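Local coordinates for fiber protein (PDB 6ITX) that builds the fibre of an avian adenovirus and, through its C-terminal head, the part in this chain, probably attaches the virus to its host-cell receptor, at residues Asn102-Gly107 and Gln140-Ala145; Thr276-Ser281 and Thr287-Pro292. One frame throughout, in Å; residues are numbered along the deposited sequence.

Interaction 1 (Asn102-Gly107 and Gln140-Ala145); sequences NLFDSG and QIKATA
The phenyl ring of Phe-104 has Lys-142 CB over one face, while the backbone C of Asn-102 lies 4.2 Å from the plane on the opposite face, offset toward the rim. At the edge, in the ring plane, sits the amide oxygen of Gln-140, with OE1 3.5 Å from Phe-104 CZ. Ring and amide planes stand nearly perpendicular, at 87°, and the aliphatic part of the glutamine joins in, its CG 3.6 Å from Phe-104 CZ. With its CG beside the backbone N (chi1 -51°), Phe-104 turns its far rim to Gln-140 and leaves the near end of the ring to the lysine. There the contact is apolar and longer: Lys-142 CB, over the face, is 4.1 Å from Phe-104 CD1, and further along the extended lysine chain, which crosses the phenylalanine at a slant, CD comes near Phe-104 CB.

Fibre heads are trimeric beta-sandwiches, and here a loop between strands 95-100 and 110-114 is laid against strand 134-144. That strand is flanked in its sheet by strands 118-131 and 288-299. Phe-104 also touches Ala-123 of the former, so the ring bridges two neighbouring strands.

The amide of Gln-140 is fixed from its nitrogen end: NE2 is hydrogen-bonded to Thr-291 O on strand 288-299 and to Ser-202 O of the second subunit, leaving OE1 directed at the aromatic rim. Asn-102 and Leu-103 in turn pack on Ile-201 of that second subunit.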
ATOM      1  N   ASN A 102     -12.580 -13.850  12.885  1.00 33.94           N
ATOM      2  CA  ASN A 102     -12.306 -14.157  11.485  1.00 36.60           C
ATOM      3  C   ASN A 102     -13.249 -15.201  10.898  1.00 40.73           C
ATOM      4  O   ASN A 102     -13.195 -15.441   9.690  1.00 44.20           O
ATOM      5  CB  ASN A 102     -10.865 -14.624  11.288  1.00 35.68           C
ATOM      6  CG  ASN A 102     -10.563 -15.928  12.000  1.00 39.22           C
ATOM      7  OD1 ASN A 102     -11.428 -16.498  12.662  1.00 43.24           O
ATOM      8  ND2 ASN A 102      -9.323 -16.396  11.883  1.00 33.53           N
ATOM      9  N   LEU A 103     -14.118 -15.819  11.690  1.00 38.40           N
ATOM     10  CA  LEU A 103     -14.988 -16.823  11.100  1.00 42.18           C
ATOM     11  C   LEU A 103     -16.333 -16.280  10.647  1.00 43.99           C
ATOM     12  O   LEU A 103     -17.063 -17.007   9.969  1.00 45.27           O
ATOM     13  CB  LEU A 103     -15.217 -17.974  12.068  1.00 43.81           C
ATOM     14  CG  LEU A 103     -14.058 -18.966  12.087  1.00 43.03           C
ATOM     15  CD1 LEU A 103     -14.396 -20.059  13.070  1.00 34.26           C
ATOM     16  CD2 LEU A 103     -13.745 -19.509  10.685  1.00 37.01           C
ATOM     17  N   PHE A 104     -16.660 -15.026  10.981  1.00 44.13           N
ATOM     18  CA  PHE A 104     -17.935 -14.402  10.613  1.00 41.11           C
ATOM     19  C   PHE A 104     -19.108 -15.348  10.853  1.00 41.78           C
ATOM     20  O   PHE A 104     -20.030 -15.454  10.041  1.00 52.48           O
ATOM     21  CB  PHE A 104     -17.915 -13.909   9.163  1.00 39.79           C
ATOM     22  CG  PHE A 104     -16.718 -13.049   8.828  1.00 47.01           C
ATOM     23  CD1 PHE A 104     -16.560 -11.795   9.406  1.00 39.97           C
ATOM     24  CD2 PHE A 104     -15.743 -13.506   7.939  1.00 43.87           C
ATOM     25  CE1 PHE A 104     -15.449 -11.006   9.105  1.00 37.64           C
ATOM     26  CE2 PHE A 104     -14.645 -12.731   7.635  1.00 40.66           C
ATOM     27  CZ  PHE A 104     -14.494 -11.475   8.225  1.00 39.39           C
ATOM     28  N   ASP A 105     -19.060 -16.057  11.980  1.00 41.07           N
ATOM     29  CA  ASP A 105     -20.135 -16.946  12.406  1.00 47.78           C
ATOM     30  C   ASP A 105     -20.774 -16.481  13.709  1.00 45.33           C
ATOM     31  O   ASP A 105     -21.507 -17.249  14.335  1.00 51.29           O
ATOM     32  CB  ASP A 105     -19.606 -18.374  12.567  1.00 43.94           C
ATOM     33  CG  ASP A 105     -18.548 -18.484  13.665  1.00 48.98           C
ATOM     34  OD1 ASP A 105     -18.208 -17.450  14.295  1.00 47.13           O
ATOM     35  OD2 ASP A 105     -18.057 -19.612  13.910  1.00 53.63           O
ATOM     36  N   SER A 106     -20.497 -15.250  14.135  1.00 44.93           N
ATOM     37  CA  SER A 106     -20.882 -14.715  15.435  1.00 33.28           C
ATOM     38  C   SER A 106     -21.811 -13.508  15.314  1.00 38.08           C
ATOM     39  O   SER A 106     -21.904 -12.701  16.242  1.00 39.66           O
ATOM     40  CB  SER A 106     -19.615 -14.365  16.217  1.00 39.20           C
ATOM     41  OG  SER A 106     -19.784 -13.252  17.086  1.00 47.78           O
ATOM     42  N   GLY A 107     -22.510 -13.361  14.188  1.00 42.46           N
ATOM     43  CA  GLY A 107     -23.463 -12.281  14.036  1.00 38.15           C
ATOM     44  C   GLY A 107     -22.802 -10.984  13.618  1.00 38.41           C
ATOM     45  O   GLY A 107     -21.607 -10.915  13.320  1.00 36.24           O
ATOM     46  N   GLN A 140     -11.086  -6.580   7.512  1.00 27.26           N
ATOM     47  CA  GLN A 140     -12.029  -7.329   6.691  1.00 29.54           C
ATOM     48  C   GLN A 140     -13.407  -7.150   7.298  1.00 31.35           C
ATOM     49  O   GLN A 140     -13.590  -7.419   8.490  1.00 30.01           O
ATOM     50  CB  GLN A 140     -11.657  -8.816   6.626  1.00 27.98           C
ATOM     51  CG  GLN A 140     -12.607  -9.644   5.790  1.00 30.58           C
ATOM     52  CD  GLN A 140     -12.089 -11.045   5.491  1.00 28.92           C
ATOM     53  OE1 GLN A 140     -11.503 -11.706   6.340  1.00 36.56           O
ATOM     54  NE2 GLN A 140     -12.318 -11.498   4.278  1.00 26.92           N
ATOM     55  N   ILE A 141     -14.365  -6.687   6.484  1.00 28.44           N
ATOM     56  CA  ILE A 141     -15.710  -6.347   6.940  1.00 28.03           C
ATOM     57  C   ILE A 141     -16.727  -7.155   6.150  1.00 34.28           C
ATOM     58  O   ILE A 141     -16.609  -7.277   4.925  1.00 35.45           O
ATOM     59  CB  ILE A 141     -15.993  -4.837   6.790  1.00 32.65           C
ATOM     60  CG1 ILE A 141     -14.990  -4.039   7.618  1.00 27.59           C
ATOM     61  CG2 ILE A 141     -17.454  -4.491   7.201  1.00 31.65           C
ATOM     62  CD1 ILE A 141     -15.141  -4.324   9.088  1.00 32.35           C
ATOM     63  N   LYS A 142     -17.729  -7.703   6.847  1.00 34.95           N
ATOM     64  CA  LYS A 142     -18.849  -8.389   6.211  1.00 34.59           C
ATOM     65  C   LYS A 142     -20.150  -7.755   6.672  1.00 35.37           C
ATOM     66  O   LYS A 142     -20.328  -7.516   7.869  1.00 35.78           O
ATOM     67  CB  LYS A 142     -18.859  -9.872   6.551  1.00 36.32           C
ATOM     68  CG  LYS A 142     -19.934 -10.631   5.817  1.00 39.10           C
ATOM     69  CD  LYS A 142     -19.736 -12.114   6.000  1.00 40.50           C
ATOM     70  CE  LYS A 142     -20.996 -12.895   5.679  1.00 40.68           C
ATOM     71  NZ  LYS A 142     -20.716 -14.350   5.944  1.00 46.74           N
ATOM     72  N   ALA A 143     -21.063  -7.505   5.736  1.00 30.51           N
ATOM     73  CA  ALA A 143     -22.308  -6.837   6.085  1.00 30.19           C
ATOM     74  C   ALA A 143     -23.505  -7.468   5.372  1.00 34.73           C
ATOM     75  O   ALA A 143     -23.379  -8.101   4.318  1.00 34.51           O
ATOM     76  CB  ALA A 143     -22.231  -5.347   5.759  1.00 32.68           C
ATOM     77  N   THR A 144     -24.686  -7.283   5.968  1.00 32.39           N
ATOM     78  CA  THR A 144     -25.945  -7.692   5.360  1.00 32.93           C
ATOM     79  C   THR A 144     -26.902  -6.511   5.305  1.00 30.71           C
ATOM     80  O   THR A 144     -26.879  -5.624   6.163  1.00 33.42           O
ATOM     81  CB  THR A 144     -26.618  -8.848   6.127  1.00 35.82           C
ATOM     82  OG1 THR A 144     -26.934  -8.431   7.460  1.00 39.75           O
ATOM     83  CG2 THR A 144     -25.723 -10.072   6.175  1.00 34.44           C
ATOM     84  N   ALA A 145     -27.762  -6.511   4.290  1.00 32.90           N
ATOM     85  CA  ALA A 145     -28.759  -5.448   4.194  1.00 31.97           C
ATOM     86  C   ALA A 145     -29.715  -5.486   5.378  1.00 33.82           C
ATOM     87  O   ALA A 145     -30.189  -4.430   5.835  1.00 34.23           O
ATOM     88  CB  ALA A 145     -29.528  -5.558   2.879  1.00 29.24           C
TER

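Interaction 2 (Thr276-Ser281 and Thr287-Pro292); sequences TNFFAS and TFFLTP
Phe-278 reaches from a turn to the start of a strand, where its ring meets Thr-287 and Phe-289. The turn is a type I beta turn from Asn-277 to Ala-280, in the loop between the last two strands of the fibre head's beta-sandwich; Phe-289 belongs to strand 288-299.

The aromatic part of the contact is an oblique pair. The rings of Phe-278 and Phe-289 have centroids 5.5 Å apart and planes at 46°, with closest approach from Phe-278 CZ to Phe-289 CD2 at 3.8 Å. Phe-289 CG lies between the backbone N and the carbonyl carbon (chi1 72°), which brings one flank of its ring, CD2 and CE2, to the far rim of Phe-278.

Aliphatic packing comes from Thr-287. Its methyl CG2 is anti to the backbone N and lies 3.9 Å from Phe-278 CE1, and the two side chains run past each other in opposite directions. The threonine hydroxyl is engaged elsewhere, OG1 being hydrogen-bonded to Pro-284 O. Met-239 also packs on Phe-278.

Backbone polar atoms line the ring as well. Thr-287 O approaches obliquely, 3.7 Å from Phe-278 CE1, whereas Phe-288 N lies at the ring edge, near its plane, and is hydrogen-bonded to Thr-236 OG1.

Hydrogen bonds hold the turn, both within it and to a neighbouring loop. Ala-280 N donates to Asn-277 O over 2.9 Å, and the asparagine side chain adds an Asx turn, its OD1 also accepting from Ser-154 N. In that Asx turn Phe-279 N stands 3.0 Å from Asn-277 OD1, well above the carbonyl plane rather than on a lone pair.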
ATOM      1  N   THR A 276     -28.131  -4.128  -7.124  1.00 32.28           N
ATOM      2  CA  THR A 276     -29.305  -4.071  -6.275  1.00 35.76           C
ATOM      3  C   THR A 276     -29.113  -3.007  -5.202  1.00 37.04           C
ATOM      4  O   THR A 276     -27.997  -2.757  -4.730  1.00 39.99           O
ATOM      5  CB  THR A 276     -29.616  -5.451  -5.650  1.00 38.04           C
ATOM      6  OG1 THR A 276     -28.854  -5.665  -4.462  1.00 37.18           O
ATOM      7  CG2 THR A 276     -29.330  -6.585  -6.624  1.00 31.24           C
ATOM      8  N   ASN A 277     -30.217  -2.356  -4.839  1.00 36.64           N
ATOM      9  CA  ASN A 277     -30.224  -1.291  -3.834  1.00 33.64           C
ATOM     10  C   ASN A 277     -30.108  -1.924  -2.457  1.00 35.47           C
ATOM     11  O   ASN A 277     -31.108  -2.335  -1.864  1.00 35.59           O
ATOM     12  CB  ASN A 277     -31.495  -0.460  -3.959  1.00 32.32           C
ATOM     13  CG  ASN A 277     -31.565   0.676  -2.962  1.00 34.14           C
ATOM     14  OD1 ASN A 277     -30.632   0.916  -2.202  1.00 38.41           O
ATOM     15  ND2 ASN A 277     -32.693   1.378  -2.952  1.00 34.62           N
ATOM     16  N   PHE A 278     -28.875  -2.007  -1.946  1.00 32.82           N
ATOM     17  CA  PHE A 278     -28.640  -2.505  -0.594  1.00 33.48           C
ATOM     18  C   PHE A 278     -29.556  -1.858   0.448  1.00 34.96           C
ATOM     19  O   PHE A 278     -29.878  -2.481   1.462  1.00 37.29           O
ATOM     20  CB  PHE A 278     -27.175  -2.266  -0.205  1.00 32.19           C
ATOM     21  CG  PHE A 278     -26.604  -3.291   0.765  1.00 35.01           C
ATOM     22  CD1 PHE A 278     -26.503  -4.635   0.408  1.00 28.68           C
ATOM     23  CD2 PHE A 278     -26.124  -2.895   2.008  1.00 26.19           C
ATOM     24  CE1 PHE A 278     -25.948  -5.559   1.270  1.00 29.55           C
ATOM     25  CE2 PHE A 278     -25.577  -3.799   2.877  1.00 30.18           C
ATOM     26  CZ  PHE A 278     -25.480  -5.147   2.513  1.00 34.69           C
ATOM     27  N   PHE A 279     -29.966  -0.614   0.246  1.00 34.25           N
ATOM     28  CA  PHE A 279     -30.724   0.068   1.286  1.00 35.22           C
ATOM     29  C   PHE A 279     -32.228  -0.105   1.121  1.00 36.28           C
ATOM     30  O   PHE A 279     -32.988   0.359   1.981  1.00 37.26           O
ATOM     31  CB  PHE A 279     -30.381   1.567   1.317  1.00 34.69           C
ATOM     32  CG  PHE A 279     -28.904   1.866   1.353  1.00 34.94           C
ATOM     33  CD1 PHE A 279     -28.004   0.974   1.949  1.00 31.54           C
ATOM     34  CD2 PHE A 279     -28.417   3.056   0.806  1.00 33.62           C
ATOM     35  CE1 PHE A 279     -26.638   1.249   1.970  1.00 30.78           C
ATOM     36  CE2 PHE A 279     -27.059   3.354   0.839  1.00 30.46           C
ATOM     37  CZ  PHE A 279     -26.162   2.446   1.417  1.00 34.10           C
ATOM     38  N   ALA A 280     -32.675  -0.756   0.049  1.00 32.92           N
ATOM     39  CA  ALA A 280     -34.099  -0.842  -0.229  1.00 31.36           C
ATOM     40  C   ALA A 280     -34.769  -1.836   0.715  1.00 35.36           C
ATOM     41  O   ALA A 280     -34.132  -2.730   1.282  1.00 36.02           O
ATOM     42  CB  ALA A 280     -34.342  -1.239  -1.684  1.00 28.71           C
ATOM     43  N   SER A 281     -36.084  -1.657   0.885  1.00 31.17           N
ATOM     44  CA  SER A 281     -36.879  -2.515   1.749  1.00 33.35           C
ATOM     45  C   SER A 281     -37.328  -3.788   1.045  1.00 37.52           C
ATOM     46  O   SER A 281     -37.774  -4.732   1.713  1.00 38.63           O
ATOM     47  CB  SER A 281     -38.106  -1.757   2.258  1.00 33.38           C
ATOM     48  OG  SER A 281     -38.934  -1.358   1.172  1.00 43.28           O
ATOM     49  N   THR A 287     -28.927 -10.666   1.721  1.00 34.23           N
ATOM     50  CA  THR A 287     -28.008 -10.003   0.812  1.00 34.56           C
ATOM     51  C   THR A 287     -26.823  -9.460   1.600  1.00 39.52           C
ATOM     52  O   THR A 287     -26.990  -8.871   2.678  1.00 31.65           O
ATOM     53  CB  THR A 287     -28.710  -8.872   0.079  1.00 29.62           C
ATOM     54  OG1 THR A 287     -29.858  -9.393  -0.593  1.00 38.29           O
ATOM     55  CG2 THR A 287     -27.781  -8.253  -0.927  1.00 28.51           C
ATOM     56  N   PHE A 288     -25.618  -9.666   1.055  1.00 38.49           N
ATOM     57  CA  PHE A 288     -24.393  -9.405   1.792  1.00 34.09           C
ATOM     58  C   PHE A 288     -23.310  -8.848   0.878  1.00 40.08           C
ATOM     59  O   PHE A 288     -23.320  -9.043  -0.346  1.00 39.12           O
ATOM     60  CB  PHE A 288     -23.861 -10.668   2.435  1.00 31.34           C
ATOM     61  CG  PHE A 288     -23.143 -11.575   1.463  1.00 32.92           C
ATOM     62  CD1 PHE A 288     -23.851 -12.299   0.518  1.00 33.48           C
ATOM     63  CD2 PHE A 288     -21.765 -11.697   1.490  1.00 31.44           C
ATOM     64  CE1 PHE A 288     -23.204 -13.136  -0.371  1.00 26.88           C
ATOM     65  CE2 PHE A 288     -21.113 -12.536   0.588  1.00 35.08           C
ATOM     66  CZ  PHE A 288     -21.837 -13.256  -0.334  1.00 25.90           C
ATOM     67  N   PHE A 289     -22.363  -8.149   1.503  1.00 36.65           N
ATOM     68  CA  PHE A 289     -21.075  -7.860   0.901  1.00 31.82           C
ATOM     69  C   PHE A 289     -19.989  -8.263   1.892  1.00 32.60           C
ATOM     70  O   PHE A 289     -20.225  -8.377   3.106  1.00 28.02           O
ATOM     71  CB  PHE A 289     -20.947  -6.385   0.440  1.00 30.63           C
ATOM     72  CG  PHE A 289     -20.803  -5.348   1.562  1.00 30.57           C
ATOM     73  CD1 PHE A 289     -19.609  -5.201   2.276  1.00 30.54           C
ATOM     74  CD2 PHE A 289     -21.830  -4.457   1.828  1.00 26.04           C
ATOM     75  CE1 PHE A 289     -19.479  -4.224   3.265  1.00 31.86           C
ATOM     76  CE2 PHE A 289     -21.706  -3.479   2.808  1.00 26.52           C
ATOM     77  CZ  PHE A 289     -20.536  -3.357   3.527  1.00 27.54           C
ATOM     78  N   LEU A 290     -18.802  -8.528   1.343  1.00 31.63           N
ATOM     79  CA  LEU A 290     -17.685  -9.051   2.126  1.00 28.15           C
ATOM     80  C   LEU A 290     -16.399  -8.570   1.467  1.00 30.89           C
ATOM     81  O   LEU A 290     -16.060  -8.994   0.354  1.00 33.43           O
ATOM     82  CB  LEU A 290     -17.741 -10.576   2.213  1.00 29.40           C
ATOM     83  CG  LEU A 290     -16.484 -11.314   2.692  1.00 28.85           C
ATOM     84  CD1 LEU A 290     -16.323 -11.188   4.192  1.00 33.46           C
ATOM     85  CD2 LEU A 290     -16.520 -12.760   2.278  1.00 24.27           C
ATOM     86  N   THR A 291     -15.711  -7.653   2.131  1.00 29.44           N
ATOM     87  CA  THR A 291     -14.422  -7.199   1.641  1.00 30.79           C
ATOM     88  C   THR A 291     -13.383  -8.312   1.812  1.00 32.70           C
ATOM     89  O   THR A 291     -13.490  -9.142   2.726  1.00 28.17           O
ATOM     90  CB  THR A 291     -13.966  -5.947   2.403  1.00 26.39           C
ATOM     91  OG1 THR A 291     -13.298  -6.326   3.625  1.00 26.89           O
ATOM     92  CG2 THR A 291     -15.161  -5.055   2.735  1.00 26.24           C
ATOM     93  N   PRO A 292     -12.354  -8.339   0.973  1.00 31.23           N
ATOM     94  CA  PRO A 292     -11.190  -9.130   1.304  1.00 29.09           C
ATOM     95  C   PRO A 292     -10.563  -8.527   2.542  1.00 32.68           C
ATOM     96  O   PRO A 292     -11.082  -7.535   3.079  1.00 28.87           O
ATOM     97  CB  PRO A 292     -10.283  -8.966   0.073  1.00 28.29           C
ATOM     98  CG  PRO A 292     -10.566  -7.574  -0.382  1.00 28.97           C
ATOM     99  CD  PRO A 292     -12.067  -7.382  -0.118  1.00 33.43           C
TER

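In the fold
From the N terminus, the chain leaves strand 95-100, enters the 102-107 loop and then runs through strands 110-114 and 118-131 before strand 134-144 returns to that loop; interaction 1 closes this excursion of 32 residues, mostly strand. Interaction 2 opens much later, after strand 262-271, and closes a short loop of five residues leading into strand 288-299. The two contacts therefore follow in series, neither nested nor crossing. They meet in the sheet, where antiparallel strands 134-144 and 288-299 pair through Ala-143 N to Phe-289 O and Thr-291 N to Ile-141 O. Both contacts also reach the second subunit of the trimer.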